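Local coordinates for uncharacterized protein (Escherichia coli O157:H7, PDB 4ZV9), which is of unknown function but probably acts as a hydrolase with an alpha/beta-hydrolase fold, as a member of the dienelactone hydrolase family, at residues 148-153 and 170-175; 154-159 and 182-187. All blocks are in the same frame, centred on the assembly; numbering follows the deposited sequence.

Contact 1 (148-153 and 170-175); sequences CAVPFY and LLHFAE
Buried parallel pairing joins strand 148-151, and the two residues after it, to strand 169-174, carrying the central sheet of this alpha/beta-hydrolase fold beyond strand 148-151. The N-to-C directions of the two strands differ by 1°, with axes 5.0 Å apart. His-172 is gripped through both backbone polar atoms, which reach past Phe-152 to its two neighbours: His-172 N bonds Pro-151 O (3.1 Å), and Tyr-153 N bonds His-172 O (2.7 Å). A third bond runs from Leu-170 N to Ala-149 O. The ladder is interrupted at Pro-151, which has no N-H for Leu-170 O; the carbonyl meets Val-150 CA instead, in a C-H...O contact of 3.2 Å.

With its CG beside the backbone N (chi1 -55°), His-172 runs alongside Phe-152 and sets CD2 over the centre of the phenyl face, 3.4 Å above its plane. The rings are tilted by 36°, and Val-150 CG1 touches the imidazole edge at NE2 (3.6 Å). Outside the pair, Tyr-203 bonds ND1 and Thr-230 bonds NE2. Those two bonds and the packing on Phe-152 fix the imidazole's rotation, and both buried nitrogens are satisfied; the backbone bonds fix the strand.

Contact 2 (154-159 and 182-187); sequences GRQAPT and EGWPAY
A bend at chi2 (-59°) folds the amide of Gln-156 back toward the backbone of Gly-183 and Trp-184, while Tyr-187, its CG anti to the backbone N (chi1 -171°), extends its ring to meet it. In this alpha/beta-hydrolase fold, the meeting packs the loop that leaves strand 148-151 against helix 184-193. Gln-156 and Tyr-187 pass across one another, the amide and ring planes 50° apart. Gln-156 OE1 lies at the ring edge, near its plane, 3.1 Å from Tyr-187 CD2; a carbonyl oxygen placed there faces the ring's C-H rim, an electrostatically reasonable partner.

The other branch of the amide faces the backbone of Gly-183 and Trp-184. Gln-156 NE2 comes within 3.4 Å of Trp-184 N, but both are donors and cannot bond; the amide nitrogen gives its hydrogen bond to Ile-180 O, in the short helix 178-181. Close by, Gln-156 CG rests 3.6 Å from Gly-183 O, a carbonyl that also receives a weak bond from Tyr-187 N. Having no side chain, Gly-183 lets Gln-156 CG lie close against its backbone.

Farther along the tyrosine, Ala-157 CB touches CE1 of Tyr-187 at 3.6 Å. The phenol itself is tied to Asn-137 OD1, and Asn-137 ND2 also bonds Arg-155 O, so one asparagine of helix 132-142 steadies both partners. Buried by the contact and with no hydrogen-bond partner in the model, Ala-157 N sits 3.7 Å above one face of the Tyr-187 ring, offset toward its rim.

The two contacts illustrate how a strand pair inside the sheet and the layer over it share side chains: 148-153 runs straight into 154-159, and the contact centres lie about 11 Å apart. Strand 169-174 is the bridge. Phe-173 CE2 packs 3.4 Å from Trp-184 CD2 of contact 2, and Phe-173 CE1 lies 3.6 Å from Gln-156 NE2. Leu-171 CD2 reaches Tyr-187 CE2 at 3.6 Å. Between centres, contact 1 lies about 10 Å from the chain's middle and contact 2 about 17 Å. In contact 1, Tyr-153 touches Asp-177 and His-208. Together with Cys-130, modified in this crystal, these residues are consistent with the Cys-His-Asp triad of dienelactone hydrolases, placing contact 1 beside the probable active site.

Contact 1 (148-153 and 170-175)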
loop_
_atom_site.group_PDB
_atom_site.type_symbol
_atom_site.label_atom_id
_atom_site.label_comp_id
_atom_site.label_asym_id
_atom_site.label_seq_id
_atom_site.Cartn_x
_atom_site.Cartn_y
_atom_site.Cartn_z
ATOM N N CYS A 148 -7.146 2.431 -8.274
ATOM C CA CYS A 148 -7.815 1.791 -7.144
ATOM C C CYS A 148 -6.962 1.977 -5.890
ATOM O O CYS A 148 -5.780 2.321 -5.976
ATOM C CB CYS A 148 -8.056 0.295 -7.397
ATOM S SG CYS A 148 -6.540 -0.678 -7.666
ATOM N N ALA A 149 -7.580 1.787 -4.732
ATOM C CA ALA A 149 -6.880 1.885 -3.449
ATOM C C ALA A 149 -7.362 0.780 -2.524
ATOM O O ALA A 149 -8.577 0.521 -2.428
ATOM C CB ALA A 149 -7.109 3.239 -2.819
ATOM N N VAL A 150 -6.426 0.151 -1.825
ATOM C CA VAL A 150 -6.732 -0.977 -0.956
ATOM C C VAL A 150 -6.074 -0.807 0.419
ATOM O O VAL A 150 -4.972 -1.304 0.656
ATOM C CB VAL A 150 -6.292 -2.308 -1.602
ATOM C CG1 VAL A 150 -6.756 -3.491 -0.776
ATOM C CG2 VAL A 150 -6.833 -2.421 -3.017
ATOM N N PRO A 151 -6.733 -0.062 1.322
ATOM C CA PRO A 151 -6.181 0.101 2.659
ATOM C C PRO A 151 -6.443 -1.093 3.578
ATOM O O PRO A 151 -7.595 -1.533 3.704
ATOM C CB PRO A 151 -6.922 1.330 3.196
ATOM C CG PRO A 151 -8.200 1.366 2.428
ATOM C CD PRO A 151 -7.818 0.898 1.057
ATOM N N PHE A 152 -5.375 -1.626 4.180
ATOM C CA PHE A 152 -5.505 -2.647 5.209
ATOM C C PHE A 152 -5.425 -1.959 6.576
ATOM O O PHE A 152 -4.403 -1.321 6.909
ATOM C CB PHE A 152 -4.395 -3.670 5.141
ATOM C CG PHE A 152 -4.530 -4.687 4.044
ATOM C CD1 PHE A 152 -4.274 -4.353 2.729
ATOM C CD2 PHE A 152 -4.777 -6.014 4.351
ATOM C CE1 PHE A 152 -4.331 -5.309 1.728
ATOM C CE2 PHE A 152 -4.841 -6.972 3.362
ATOM C CZ PHE A 152 -4.626 -6.616 2.042
ATOM N N TYR A 153 -6.481 -2.123 7.373
ATOM C CA TYR A 153 -6.557 -1.611 8.752
ATOM C C TYR A 153 -5.783 -0.328 8.964
ATOM O O TYR A 153 -4.870 -0.266 9.782
ATOM C CB TYR A 153 -6.183 -2.696 9.786
ATOM C CG TYR A 153 -5.146 -3.692 9.313
ATOM C CD1 TYR A 153 -3.788 -3.383 9.309
ATOM C CD2 TYR A 153 -5.531 -4.964 8.923
ATOM C CE1 TYR A 153 -2.841 -4.321 8.910
ATOM C CE2 TYR A 153 -4.604 -5.896 8.515
ATOM C CZ TYR A 153 -3.261 -5.575 8.510
ATOM O OH TYR A 153 -2.375 -6.521 8.078
ATOM N N LEU A 170 -11.176 -0.749 -1.733
ATOM C CA LEU A 170 -11.374 -2.052 -1.117
ATOM C C LEU A 170 -10.765 -1.917 0.261
ATOM O O LEU A 170 -9.546 -1.799 0.387
ATOM C CB LEU A 170 -10.698 -3.176 -1.906
ATOM C CG LEU A 170 -10.712 -4.550 -1.227
ATOM C CD1 LEU A 170 -12.131 -5.065 -0.997
ATOM C CD2 LEU A 170 -9.918 -5.541 -2.058
ATOM N N LEU A 171 -11.599 -1.947 1.300
ATOM C CA LEU A 171 -11.100 -1.759 2.654
ATOM C C LEU A 171 -11.160 -3.043 3.492
ATOM O O LEU A 171 -12.191 -3.719 3.541
ATOM C CB LEU A 171 -11.858 -0.640 3.365
ATOM C CG LEU A 171 -11.942 0.678 2.586
ATOM C CD1 LEU A 171 -13.271 0.783 1.848
ATOM C CD2 LEU A 171 -11.796 1.875 3.500
ATOM N N HIS A 172 -10.040 -3.373 4.123
ATOM C CA HIS A 172 -9.960 -4.544 5.004
ATOM C C HIS A 172 -9.817 -4.083 6.451
ATOM O O HIS A 172 -8.869 -3.353 6.789
ATOM C CB HIS A 172 -8.753 -5.401 4.649
ATOM C CG HIS A 172 -8.698 -5.819 3.217
ATOM N ND1 HIS A 172 -9.517 -6.800 2.695
ATOM C CD2 HIS A 172 -7.900 -5.412 2.201
ATOM C CE1 HIS A 172 -9.233 -6.969 1.415
ATOM N NE2 HIS A 172 -8.248 -6.145 1.093
ATOM N N PHE A 173 -10.739 -4.511 7.306
ATOM C CA PHE A 173 -10.702 -4.159 8.723
ATOM C C PHE A 173 -10.663 -5.414 9.588
ATOM O O PHE A 173 -11.247 -6.432 9.234
ATOM C CB PHE A 173 -11.931 -3.347 9.114
ATOM C CG PHE A 173 -12.044 -2.025 8.416
ATOM C CD1 PHE A 173 -11.153 -0.998 8.696
ATOM C CD2 PHE A 173 -13.079 -1.785 7.527
ATOM C CE1 PHE A 173 -11.265 0.230 8.071
ATOM C CE2 PHE A 173 -13.207 -0.552 6.913
ATOM C CZ PHE A 173 -12.305 0.459 7.185
ATOM N N ALA A 174 -9.978 -5.324 10.723
ATOM C CA ALA A 174 -9.932 -6.419 11.684
ATOM C C ALA A 174 -10.979 -6.145 12.763
ATOM O O ALA A 174 -11.054 -5.030 13.283
ATOM C CB ALA A 174 -8.556 -6.515 12.295
ATOM N N GLU A 175 -11.779 -7.149 13.100
ATOM C CA GLU A 175 -12.848 -6.980 14.110
ATOM C C GLU A 175 -12.369 -6.402 15.440
ATOM O O GLU A 175 -13.007 -5.509 15.998
ATOM C CB GLU A 175 -13.538 -8.307 14.399
ATOM C CG GLU A 175 -14.734 -8.152 15.336
ATOM C CD GLU A 175 -15.327 -9.465 15.813
ATOM O OE1 GLU A 175 -14.742 -10.545 15.574
ATOM O OE2 GLU A 175 -16.383 -9.409 16.466
#

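Contact 2 (154-159 and 182-187)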
loop_
_atom_site.group_PDB
_atom_site.type_symbol
_atom_site.label_atom_id
_atom_site.label_comp_id
_atom_site.label_asym_id
_atom_site.label_seq_id
_atom_site.Cartn_x
_atom_site.Cartn_y
_atom_site.Cartn_z
ATOM N N GLY A 154 -6.203 0.706 8.239
ATOM C CA GLY A 154 -5.583 2.029 8.308
ATOM C C GLY A 154 -6.553 3.160 8.533
ATOM O O GLY A 154 -7.774 2.995 8.395
ATOM N N ARG A 155 -6.001 4.311 8.904
ATOM C CA ARG A 155 -6.805 5.513 9.157
ATOM C C ARG A 155 -7.708 5.870 7.977
ATOM O O ARG A 155 -7.306 5.836 6.824
ATOM C CB ARG A 155 -5.937 6.731 9.480
ATOM C CG ARG A 155 -5.814 7.006 10.975
ATOM C CD ARG A 155 -4.780 8.092 11.291
ATOM N NE ARG A 155 -4.896 9.214 10.375
ATOM C CZ ARG A 155 -4.019 10.210 10.286
ATOM N NH1 ARG A 155 -2.929 10.236 11.048
ATOM N NH2 ARG A 155 -4.235 11.184 9.415
ATOM N N GLN A 156 -8.922 6.270 8.305
ATOM C CA GLN A 156 -9.926 6.617 7.316
ATOM C C GLN A 156 -9.566 7.948 6.644
ATOM O O GLN A 156 -8.733 8.691 7.140
ATOM C CB GLN A 156 -11.284 6.773 8.013
ATOM C CG GLN A 156 -11.589 5.758 9.109
ATOM C CD GLN A 156 -11.576 4.308 8.658
ATOM O OE1 GLN A 156 -11.483 4.003 7.472
ATOM N NE2 GLN A 156 -11.707 3.402 9.617
ATOM N N ALA A 157 -10.172 8.225 5.493
ATOM C CA ALA A 157 -10.005 9.518 4.839
ATOM C C ALA A 157 -10.797 10.534 5.661
ATOM O O ALA A 157 -11.779 10.162 6.298
ATOM C CB ALA A 157 -10.561 9.471 3.422
ATOM N N PRO A 158 -10.376 11.808 5.664
ATOM C CA PRO A 158 -11.157 12.829 6.355
ATOM C C PRO A 158 -12.566 12.944 5.735
ATOM O O PRO A 158 -12.691 13.023 4.508
ATOM C CB PRO A 158 -10.345 14.110 6.118
ATOM C CG PRO A 158 -8.966 13.655 5.827
ATOM C CD PRO A 158 -9.118 12.345 5.107
ATOM N N THR A 159 -13.605 12.975 6.567
ATOM C CA THR A 159 -14.976 12.980 6.071
ATOM C C THR A 159 -15.267 14.095 5.060
ATOM O O THR A 159 -15.931 13.851 4.051
ATOM C CB THR A 159 -16.004 13.081 7.220
ATOM O OG1 THR A 159 -15.814 12.001 8.126
ATOM C CG2 THR A 159 -17.432 13.043 6.686
ATOM N N GLU A 182 -13.474 2.530 14.897
ATOM C CA GLU A 182 -14.258 3.648 15.452
ATOM C C GLU A 182 -14.625 4.663 14.390
ATOM O O GLU A 182 -15.704 5.225 14.420
ATOM C CB GLU A 182 -13.414 4.409 16.478
ATOM C CG GLU A 182 -14.182 5.008 17.634
ATOM C CD GLU A 182 -13.248 5.587 18.684
ATOM O OE1 GLU A 182 -12.008 5.544 18.478
ATOM O OE2 GLU A 182 -13.752 6.053 19.727
ATOM N N GLY A 183 -13.691 4.922 13.481
ATOM C CA GLY A 183 -13.907 5.904 12.423
ATOM C C GLY A 183 -14.571 5.390 11.155
ATOM O O GLY A 183 -14.954 6.180 10.291
ATOM N N TRP A 184 -14.741 4.076 11.041
ATOM C CA TRP A 184 -15.329 3.494 9.833
ATOM C C TRP A 184 -16.770 3.942 9.541
ATOM O O TRP A 184 -17.065 4.336 8.417
ATOM C CB TRP A 184 -15.171 1.968 9.813
ATOM C CG TRP A 184 -15.922 1.267 8.715
ATOM C CD1 TRP A 184 -16.811 0.246 8.870
ATOM C CD2 TRP A 184 -15.895 1.562 7.302
ATOM N NE1 TRP A 184 -17.321 -0.130 7.649
ATOM C CE2 TRP A 184 -16.780 0.659 6.671
ATOM C CE3 TRP A 184 -15.210 2.495 6.512
ATOM C CZ2 TRP A 184 -17.003 0.660 5.286
ATOM C CZ3 TRP A 184 -15.424 2.490 5.126
ATOM C CH2 TRP A 184 -16.312 1.578 4.535
ATOM N N PRO A 185 -17.672 3.903 10.542
ATOM C CA PRO A 185 -19.037 4.295 10.218
ATOM C C PRO A 185 -19.175 5.681 9.573
ATOM O O PRO A 185 -19.976 5.844 8.653
ATOM C CB PRO A 185 -19.756 4.225 11.582
ATOM C CG PRO A 185 -19.013 3.166 12.329
ATOM C CD PRO A 185 -17.574 3.297 11.884
ATOM N N ALA A 186 -18.434 6.673 10.058
ATOM C CA ALA A 186 -18.507 8.009 9.468
ATOM C C ALA A 186 -17.973 7.992 8.029
ATOM O O ALA A 186 -18.512 8.647 7.148
ATOM C CB ALA A 186 -17.735 9.017 10.310
ATOM N N TYR A 187 -16.919 7.218 7.798
ATOM C CA TYR A 187 -16.327 7.109 6.466
ATOM C C TYR A 187 -17.302 6.416 5.522
ATOM O O TYR A 187 -17.566 6.901 4.415
ATOM C CB TYR A 187 -14.992 6.360 6.565
ATOM C CG TYR A 187 -14.119 6.334 5.319
ATOM C CD1 TYR A 187 -14.239 7.289 4.307
ATOM C CD2 TYR A 187 -13.066 5.438 5.232
ATOM C CE1 TYR A 187 -13.405 7.263 3.190
ATOM C CE2 TYR A 187 -12.222 5.422 4.135
ATOM C CZ TYR A 187 -12.392 6.334 3.118
ATOM O OH TYR A 187 -11.532 6.318 2.042
#